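Local coordinates for protein arsenical resistance operon trans-acting repressor (Bacteroides vulgatus, PDB 3KTB) that probably binds DNA as a trans-acting repressor of an arsenical resistance operon, at residues 8-13 with 59-64; 15-20 with 51-56; 84-89 with 98-103. All blocks are in the same frame, centred on the assembly; numbering follows the deposited sequence.

The three contacts illustrate how a small thioredoxin-like domain is closed by different kinds of meeting. Contact 1 sets the central strand 7-11 against the start of helix 62-69. Contact 2 is nested within the loop that contact 1 closes and joins the segments that follow strands 7-11 and 47-50; the two centres are about 11 Å apart, and the pair touch through Ala-13 with Leu-51 and Arg-52. Contact 3 comes later in the chain, where helix 94-101 meets the outer strand 84-87. It shares the sheet with contact 1, about 15 Å away between centres, and lies about 20 Å from contact 2. Contact 1, partly buried, thus lies between two surface contacts, the cysteine-bearing loops and the sheet edge.

Contact 1 of 3, residues 8-13 with 59-64; sequences EIFDPA and VSNKTV
Val-64 sets one methyl squarely over the ring of Phe-10, a clear example of CH-pi packing between a helix and a sheet. CG2 stands 3.6 Å from the ring centroid and 7° off the ring normal, so that all six ring carbons lie at similar distances from it, CZ at 3.7 Å. The other methyl, CG1, comes near only at the ring's CD1 side. Beside this pair the amide of Asn-61 approaches obliquely: its ND2 is 4.0 Å from Phe-10 CZ, with the amide and ring planes 66° apart, which is van der Waals contact and not a hydrogen bond.

The amide's orientation goes with a weak capping bond. With CG anti to the backbone N (chi1 -162°), Asn-61 occupies the N-cap position of helix 62-69, and its OD1 accepts from Val-64 N at 3.4 Å. The same residue therefore caps the helix and touches the ring that the helix covers.

Phe-10 belongs to strand 7-11, an inner strand of the four-stranded mixed sheet in order 2-1-3-4 expected of a thioredoxin-like fold, and helix 62-69 precedes the antiparallel strands 78-81 and 84-87. Further out, Tyr-58 meets the Phe-10 ring edge-to-face, while Leu-80 of strand 78-81 touches Phe-10, Asn-61 and Val-64 alike. Glu-8, on the same side of the strand as Phe-10, only approaches Asn-61; its carboxylate is engaged through OE1 with His-49, whose ring also meets that of Phe-10.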
loop_
_atom_site.group_PDB
_atom_site.type_symbol
_atom_site.label_atom_id
_atom_site.label_comp_id
_atom_site.label_asym_id
_atom_site.label_seq_id
_atom_site.Cartn_x
_atom_site.Cartn_y
_atom_site.Cartn_z
ATOM N N GLU A 8 12.610 -25.226 4.273
ATOM C CA GLU A 8 11.199 -24.945 4.052
ATOM C C GLU A 8 10.686 -25.949 3.027
ATOM O O GLU A 8 11.278 -26.111 1.966
ATOM C CB GLU A 8 11.027 -23.533 3.502
ATOM C CG GLU A 8 9.659 -22.940 3.736
ATOM C CD GLU A 8 9.545 -21.548 3.133
ATOM O OE1 GLU A 8 8.405 -21.048 3.003
ATOM O OE2 GLU A 8 10.597 -20.960 2.781
ATOM N N ILE A 9 9.591 -26.626 3.352
ATOM C CA ILE A 9 9.085 -27.707 2.522
ATOM C C ILE A 9 7.705 -27.350 1.959
ATOM O O ILE A 9 6.788 -26.985 2.709
ATOM C CB ILE A 9 8.976 -29.020 3.333
ATOM C CG1 ILE A 9 10.368 -29.562 3.663
ATOM C CG2 ILE A 9 8.165 -30.054 2.569
ATOM C CD1 ILE A 9 10.360 -30.698 4.665
ATOM N N PHE A 10 7.565 -27.461 0.643
ATOM C CA PHE A 10 6.290 -27.194 -0.029
ATOM C C PHE A 10 5.627 -28.505 -0.402
ATOM O O PHE A 10 6.041 -29.171 -1.348
ATOM C CB PHE A 10 6.523 -26.297 -1.247
ATOM C CG PHE A 10 7.011 -24.931 -0.872
ATOM C CD1 PHE A 10 6.180 -23.823 -0.985
ATOM C CD2 PHE A 10 8.281 -24.766 -0.332
ATOM C CE1 PHE A 10 6.612 -22.568 -0.596
ATOM C CE2 PHE A 10 8.725 -23.517 0.054
ATOM C CZ PHE A 10 7.888 -22.412 -0.080
ATOM N N ASP A 11 4.629 -28.909 0.375
ATOM C CA ASP A 11 3.953 -30.166 0.089
ATOM C C ASP A 11 3.079 -30.048 -1.159
ATOM O O ASP A 11 2.769 -28.938 -1.602
ATOM C CB ASP A 11 3.092 -30.580 1.272
ATOM C CG ASP A 11 3.919 -30.870 2.529
ATOM O OD1 ASP A 11 4.788 -31.761 2.490
ATOM O OD2 ASP A 11 3.691 -30.191 3.551
ATOM N N PRO A 12 2.698 -31.198 -1.742
ATOM C CA PRO A 12 1.563 -31.209 -2.669
ATOM C C PRO A 12 0.301 -30.765 -1.939
ATOM O O PRO A 12 0.341 -30.517 -0.721
ATOM C CB PRO A 12 1.437 -32.687 -3.049
ATOM C CG PRO A 12 2.802 -33.243 -2.864
ATOM C CD PRO A 12 3.412 -32.487 -1.722
ATOM N N ALA A 13 -0.808 -30.663 -2.673
ATOM C CA ALA A 13 -2.104 -30.461 -2.050
ATOM C C ALA A 13 -2.480 -31.755 -1.330
ATOM O O ALA A 13 -2.525 -32.835 -1.935
ATOM C CB ALA A 13 -3.183 -30.067 -3.107
ATOM N N VAL A 59 2.776 -19.066 -5.204
ATOM C CA VAL A 59 2.943 -17.980 -6.168
ATOM C C VAL A 59 3.975 -16.965 -5.669
ATOM O O VAL A 59 4.998 -16.745 -6.314
ATOM C CB VAL A 59 1.607 -17.253 -6.447
ATOM C CG1 VAL A 59 1.838 -16.070 -7.365
ATOM C CG2 VAL A 59 0.588 -18.211 -7.046
ATOM N N SER A 60 3.698 -16.372 -4.506
ATOM C CA SER A 60 4.523 -15.309 -3.928
ATOM C C SER A 60 5.997 -15.680 -3.834
ATOM O O SER A 60 6.876 -14.822 -3.977
ATOM C CB SER A 60 3.998 -14.903 -2.546
ATOM O OG SER A 60 4.072 -15.977 -1.620
ATOM N N ASN A 61 6.265 -16.958 -3.586
ATOM C CA ASN A 61 7.634 -17.450 -3.564
ATOM C C ASN A 61 8.117 -17.693 -4.989
ATOM O O ASN A 61 7.716 -18.668 -5.640
ATOM C CB ASN A 61 7.740 -18.717 -2.718
ATOM C CG ASN A 61 9.165 -19.019 -2.294
ATOM O OD1 ASN A 61 10.000 -19.401 -3.117
ATOM N ND2 ASN A 61 9.449 -18.855 -1.001
ATOM N N LYS A 62 8.964 -16.785 -5.471
ATOM C CA LYS A 62 9.325 -16.753 -6.883
ATOM C C LYS A 62 10.060 -18.023 -7.313
ATOM O O LYS A 62 9.863 -18.519 -8.426
ATOM C CB LYS A 62 10.168 -15.509 -7.207
ATOM C CG LYS A 62 9.758 -14.242 -6.453
ATOM C CD LYS A 62 9.242 -13.151 -7.386
ATOM C CE LYS A 62 7.757 -13.328 -7.690
ATOM N NZ LYS A 62 6.910 -13.232 -6.464
ATOM N N THR A 63 10.902 -18.546 -6.426
ATOM C CA THR A 63 11.707 -19.718 -6.744
ATOM C C THR A 63 10.823 -20.933 -6.959
ATOM O O THR A 63 10.993 -21.690 -7.921
ATOM C CB THR A 63 12.671 -20.036 -5.609
ATOM O OG1 THR A 63 13.112 -18.815 -5.003
ATOM C CG2 THR A 63 13.863 -20.825 -6.135
ATOM N N VAL A 64 9.884 -21.114 -6.039
ATOM C CA VAL A 64 8.953 -22.230 -6.090
ATOM C C VAL A 64 8.107 -22.107 -7.341
ATOM O O VAL A 64 7.916 -23.070 -8.084
ATOM C CB VAL A 64 8.041 -22.260 -4.830
ATOM C CG1 VAL A 64 6.800 -23.146 -5.062
ATOM C CG2 VAL A 64 8.843 -22.701 -3.598
#

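Contact 2 of 3, residues 15-20 with 51-56; sequences CCPTGL and LRDEPQ
Arg-52 reaches across to the backbone of Cys-15 and not to its side chain. The CB of Cys-15 points away from segment 51-56, whereas the arginine starts toward segment 15-20 and runs extended from CG to NE, with CG anti to the backbone N (chi1 159°). This places NH1 3.4 Å from Cys-15 O. The oxygen sits obliquely to the guanidinium plane, and the angle is too poor for a hydrogen bond, so the attraction is at most electrostatic.

The same NH1 forms a salt bridge with its neighbour, lying 3.2 Å from Asp-53 OD2. Here too the oxygen is well out of the guanidinium plane, and no N-H is aimed at it, which makes this a pairing of charges without direction. The other oxygen of Asp-53, OD1, takes a weak hydrogen bond from Asn-50 ND2 and comes no nearer than 4.5 Å to Pro-17 CG, a loose contact at the protein surface.

Both segments are connections of the thioredoxin-like fold: 15-20 lies in the loop between strand 7-11 and helix 27-41, while the loop segment 51-56 follows strand 47-50. The former is folded tightly upon itself. Cys-16 to Gly-19 is a type I beta turn closed by Gly-19 N to Cys-16 O at 3.0 Å, overlapped by an ST turn in which Thr-18 OG1 accepts from Leu-20 N at 3.1 Å. The positive phi of Gly-19 suits a glycine.

The cysteine sulfurs are engaged elsewhere. Cys-16 is disulfide-bonded to Cys-21 of its own chain, while Cys-15 is joined to Cys-15 of a third subunit, whose Arg-52 also packs against it. Thr-18 OG1 hydrogen-bonds to Leu-20 O of a second subunit.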
loop_
_atom_site.group_PDB
_atom_site.type_symbol
_atom_site.label_atom_id
_atom_site.label_comp_id
_atom_site.label_asym_id
_atom_site.label_seq_id
_atom_site.Cartn_x
_atom_site.Cartn_y
_atom_site.Cartn_z
ATOM N N CYS A 15 -4.988 -33.457 2.103
ATOM C CA CYS A 15 -6.191 -33.214 2.880
ATOM C C CYS A 15 -5.863 -32.771 4.324
ATOM O O CYS A 15 -6.737 -32.296 5.047
ATOM C CB CYS A 15 -7.109 -34.441 2.844
ATOM S SG CYS A 15 -7.873 -34.671 1.185
ATOM N N CYS A 16 -4.604 -32.903 4.726
ATOM C CA CYS A 16 -4.158 -32.396 6.026
ATOM C C CYS A 16 -2.685 -32.013 5.989
ATOM O O CYS A 16 -1.936 -32.493 5.143
ATOM C CB CYS A 16 -4.438 -33.418 7.149
ATOM S SG CYS A 16 -3.513 -34.989 7.004
ATOM N N PRO A 17 -2.258 -31.141 6.909
ATOM C CA PRO A 17 -0.894 -30.606 6.830
ATOM C C PRO A 17 0.200 -31.677 6.818
ATOM O O PRO A 17 1.255 -31.419 6.265
ATOM C CB PRO A 17 -0.783 -29.750 8.089
ATOM C CG PRO A 17 -2.200 -29.354 8.393
ATOM C CD PRO A 17 -3.052 -30.501 7.978
ATOM N N THR A 18 -0.036 -32.853 7.393
ATOM C CA THR A 18 1.036 -33.848 7.453
ATOM C C THR A 18 0.868 -34.943 6.413
ATOM O O THR A 18 1.747 -35.782 6.242
ATOM C CB THR A 18 1.076 -34.543 8.827
ATOM O OG1 THR A 18 -0.176 -35.200 9.053
ATOM C CG2 THR A 18 1.326 -33.527 9.971
ATOM N N GLY A 19 -0.282 -34.970 5.747
ATOM C CA GLY A 19 -0.590 -36.086 4.879
ATOM C C GLY A 19 -0.925 -37.388 5.606
ATOM O O GLY A 19 -1.180 -38.389 4.958
ATOM N N LEU A 20 -0.937 -37.388 6.945
ATOM C CA LEU A 20 -1.244 -38.611 7.689
ATOM C C LEU A 20 -2.731 -38.771 7.975
ATOM O O LEU A 20 -3.134 -39.051 9.091
ATOM C CB LEU A 20 -0.457 -38.651 8.987
ATOM C CG LEU A 20 1.036 -38.391 8.783
ATOM C CD1 LEU A 20 1.707 -38.271 10.120
ATOM C CD2 LEU A 20 1.654 -39.531 7.989
ATOM N N LEU A 51 -0.253 -27.031 -0.533
ATOM C CA LEU A 51 -0.850 -26.313 -1.661
ATOM C C LEU A 51 -2.366 -26.079 -1.493
ATOM O O LEU A 51 -2.893 -25.014 -1.785
ATOM C CB LEU A 51 -0.582 -27.065 -2.966
ATOM C CG LEU A 51 -1.210 -26.463 -4.225
ATOM C CD1 LEU A 51 -0.996 -24.947 -4.268
ATOM C CD2 LEU A 51 -0.646 -27.125 -5.494
ATOM N N ARG A 52 -3.065 -27.086 -1.017
ATOM C CA ARG A 52 -4.489 -26.948 -0.781
ATOM C C ARG A 52 -4.846 -25.836 0.213
ATOM O O ARG A 52 -5.885 -25.192 0.091
ATOM C CB ARG A 52 -5.048 -28.271 -0.282
ATOM C CG ARG A 52 -6.352 -28.123 0.441
ATOM C CD ARG A 52 -7.021 -29.454 0.579
ATOM N NE ARG A 52 -8.243 -29.312 1.342
ATOM C CZ ARG A 52 -8.292 -29.292 2.667
ATOM N NH1 ARG A 52 -7.180 -29.413 3.381
ATOM N NH2 ARG A 52 -9.464 -29.153 3.271
ATOM N N ASP A 53 -3.982 -25.612 1.193
ATOM C CA ASP A 53 -4.276 -24.673 2.275
ATOM C C ASP A 53 -3.684 -23.276 2.046
ATOM O O ASP A 53 -4.321 -22.277 2.365
ATOM C CB ASP A 53 -3.801 -25.235 3.628
ATOM C CG ASP A 53 -4.644 -26.415 4.106
ATOM O OD1 ASP A 53 -4.162 -27.172 4.985
ATOM O OD2 ASP A 53 -5.784 -26.586 3.602
ATOM N N GLU A 54 -2.463 -23.202 1.520
ATOM C CA GLU A 54 -1.825 -21.912 1.285
ATOM C C GLU A 54 -1.397 -21.798 -0.156
ATOM O O GLU A 54 -0.210 -21.845 -0.442
ATOM C CB GLU A 54 -0.579 -21.755 2.145
ATOM C CG GLU A 54 -0.783 -21.999 3.605
ATOM C CD GLU A 54 0.515 -22.393 4.292
ATOM O OE1 GLU A 54 0.589 -23.545 4.795
ATOM O OE2 GLU A 54 1.453 -21.560 4.310
ATOM N N PRO A 55 -2.357 -21.642 -1.071
ATOM C CA PRO A 55 -2.014 -21.598 -2.495
ATOM C C PRO A 55 -1.177 -20.374 -2.828
ATOM O O PRO A 55 -0.325 -20.429 -3.727
ATOM C CB PRO A 55 -3.375 -21.493 -3.182
ATOM C CG PRO A 55 -4.375 -21.944 -2.156
ATOM C CD PRO A 55 -3.807 -21.543 -0.839
ATOM N N GLN A 56 -1.408 -19.279 -2.106
ATOM C CA GLN A 56 -0.785 -18.003 -2.468
ATOM C C GLN A 56 0.729 -18.011 -2.259
ATOM O O GLN A 56 1.460 -17.252 -2.911
ATOM C CB GLN A 56 -1.431 -16.831 -1.716
ATOM C CG GLN A 56 -1.016 -15.451 -2.238
ATOM C CD GLN A 56 -2.208 -14.573 -2.608
ATOM O OE1 GLN A 56 -3.338 -14.831 -2.184
ATOM N NE2 GLN A 56 -1.958 -13.529 -3.398
#

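Contact 3 of 3, residues 84-89 with 98-103; sequences EIAVSQ and SEWTGV
With CG anti to the carbonyl carbon (chi1 -67°), Trp-100 carries its indole toward Ala-86 and Val-87, so that the CZ2-CH2 side of the six-membered ring does the touching. Val-87 complements it: its CG1 is anti to the backbone N (chi1 -164°), which leaves CG2 as the methyl facing the indole. That methyl meets the ring at its edge, near the ring plane, 3.8 Å from Trp-100 CH2. Ala-86 CB arrives obliquely and lies 3.9 Å from Trp-100 CZ2.

Two successive residues of a strand can both turn to one ring here because the strand is irregular. Ala-86 and Val-87 form a classic beta bulge opposite Thr-79 of strand 78-81, in the antiparallel pair at the edge of the thioredoxin-like sheet. Within these segments, the last helix, 94-101, meets strand 84-87, one of the two outer strands of the sheet, through Trp-100, which also touches Val-81 and Pro-92. Just beyond the tryptophan the helix ends: Gly-102 N still bonds to Ser-98 O at 2.9 Å, but its phi has turned positive, a conformation that calls for glycine.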
loop_
_atom_site.group_PDB
_atom_site.type_symbol
_atom_site.label_atom_id
_atom_site.label_comp_id
_atom_site.label_asym_id
_atom_site.label_seq_id
_atom_site.Cartn_x
_atom_site.Cartn_y
_atom_site.Cartn_z
ATOM N N GLU A 84 17.013 -22.043 -1.733
ATOM C CA GLU A 84 17.207 -22.646 -3.051
ATOM C C GLU A 84 16.733 -24.086 -3.123
ATOM O O GLU A 84 16.820 -24.831 -2.141
ATOM C CB GLU A 84 18.673 -22.576 -3.446
ATOM C CG GLU A 84 19.173 -21.166 -3.663
ATOM C CD GLU A 84 20.551 -20.963 -3.083
ATOM O OE1 GLU A 84 20.789 -21.455 -1.956
ATOM O OE2 GLU A 84 21.392 -20.317 -3.748
ATOM N N ILE A 85 16.235 -24.471 -4.296
ATOM C CA ILE A 85 15.746 -25.826 -4.524
ATOM C C ILE A 85 16.806 -26.819 -4.108
ATOM O O ILE A 85 17.929 -26.728 -4.560
ATOM C CB ILE A 85 15.464 -26.082 -6.004
ATOM C CG1 ILE A 85 14.535 -25.009 -6.573
ATOM C CG2 ILE A 85 14.879 -27.475 -6.203
ATOM C CD1 ILE A 85 13.139 -25.073 -6.043
ATOM N N ALA A 86 16.456 -27.767 -3.249
ATOM C CA ALA A 86 17.412 -28.791 -2.848
ATOM C C ALA A 86 16.894 -30.183 -3.212
ATOM O O ALA A 86 17.674 -31.082 -3.549
ATOM C CB ALA A 86 17.691 -28.696 -1.365
ATOM N N VAL A 87 15.580 -30.367 -3.120
ATOM C CA VAL A 87 14.982 -31.650 -3.472
ATOM C C VAL A 87 13.611 -31.453 -4.097
ATOM O O VAL A 87 12.881 -30.530 -3.738
ATOM C CB VAL A 87 14.832 -32.581 -2.244
ATOM C CG1 VAL A 87 14.584 -34.031 -2.686
ATOM C CG2 VAL A 87 16.048 -32.506 -1.356
ATOM N N SER A 88 13.256 -32.325 -5.032
ATOM C CA SER A 88 11.897 -32.326 -5.572
ATOM C C SER A 88 11.408 -33.741 -5.842
ATOM O O SER A 88 12.192 -34.698 -5.799
ATOM C CB SER A 88 11.781 -31.462 -6.828
ATOM O OG SER A 88 12.667 -31.924 -7.824
ATOM N N GLN A 89 10.101 -33.836 -6.107
ATOM C CA GLN A 89 9.352 -35.084 -6.291
ATOM C C GLN A 89 9.248 -35.934 -5.019
ATOM O O GLN A 89 8.228 -36.584 -4.789
ATOM C CB GLN A 89 9.883 -35.907 -7.484
ATOM C CG GLN A 89 11.147 -36.730 -7.206
ATOM C CD GLN A 89 11.744 -37.358 -8.463
ATOM O OE1 GLN A 89 12.688 -38.149 -8.383
ATOM N NE2 GLN A 89 11.197 -37.007 -9.629
ATOM N N SER A 98 19.603 -34.342 8.498
ATOM C CA SER A 98 20.602 -34.459 9.544
ATOM C C SER A 98 21.827 -33.600 9.199
ATOM O O SER A 98 22.432 -32.964 10.081
ATOM C CB SER A 98 20.982 -35.933 9.702
ATOM O OG SER A 98 21.643 -36.167 10.936
ATOM N N GLU A 99 22.179 -33.566 7.913
ATOM C CA GLU A 99 23.337 -32.800 7.473
ATOM C C GLU A 99 23.040 -31.305 7.472
ATOM O O GLU A 99 23.864 -30.506 7.914
ATOM C CB GLU A 99 23.843 -33.277 6.100
ATOM C CG GLU A 99 24.820 -34.463 6.172
ATOM C CD GLU A 99 24.882 -35.302 4.878
ATOM O OE1 GLU A 99 25.671 -36.275 4.833
ATOM O OE2 GLU A 99 24.141 -35.000 3.911
ATOM N N TRP A 100 21.857 -30.927 6.999
ATOM C CA TRP A 100 21.509 -29.508 6.890
ATOM C C TRP A 100 21.301 -28.854 8.243
ATOM O O TRP A 100 21.303 -27.624 8.376
ATOM C CB TRP A 100 20.225 -29.342 6.102
ATOM C CG TRP A 100 20.363 -29.718 4.705
ATOM C CD1 TRP A 100 21.504 -29.671 3.947
ATOM C CD2 TRP A 100 19.320 -30.187 3.851
ATOM N NE1 TRP A 100 21.227 -30.087 2.668
ATOM C CE2 TRP A 100 19.895 -30.413 2.579
ATOM C CE3 TRP A 100 17.956 -30.440 4.036
ATOM C CZ2 TRP A 100 19.150 -30.882 1.494
ATOM C CZ3 TRP A 100 17.218 -30.905 2.966
ATOM C CH2 TRP A 100 17.823 -31.122 1.703
ATOM N N THR A 101 21.149 -29.699 9.247
ATOM C CA THR A 101 20.590 -29.298 10.515
ATOM C C THR A 101 21.630 -29.472 11.639
ATOM O O THR A 101 21.577 -28.820 12.677
ATOM C CB THR A 101 19.327 -30.154 10.718
ATOM O OG1 THR A 101 18.157 -29.323 10.774
ATOM C CG2 THR A 101 19.442 -31.030 11.892
ATOM N N GLY A 102 22.604 -30.339 11.411
ATOM C CA GLY A 102 23.616 -30.593 12.417
ATOM C C GLY A 102 23.108 -31.523 13.499
ATOM O O GLY A 102 23.853 -31.897 14.399
ATOM N N VAL A 103 21.834 -31.904 13.419
ATOM C CA VAL A 103 21.245 -32.796 14.417
ATOM C C VAL A 103 21.374 -34.269 14.020
ATOM O O VAL A 103 21.099 -34.629 12.873
ATOM C CB VAL A 103 19.759 -32.445 14.685
ATOM C CG1 VAL A 103 19.103 -33.512 15.568
ATOM C CG2 VAL A 103 19.656 -31.054 15.317
#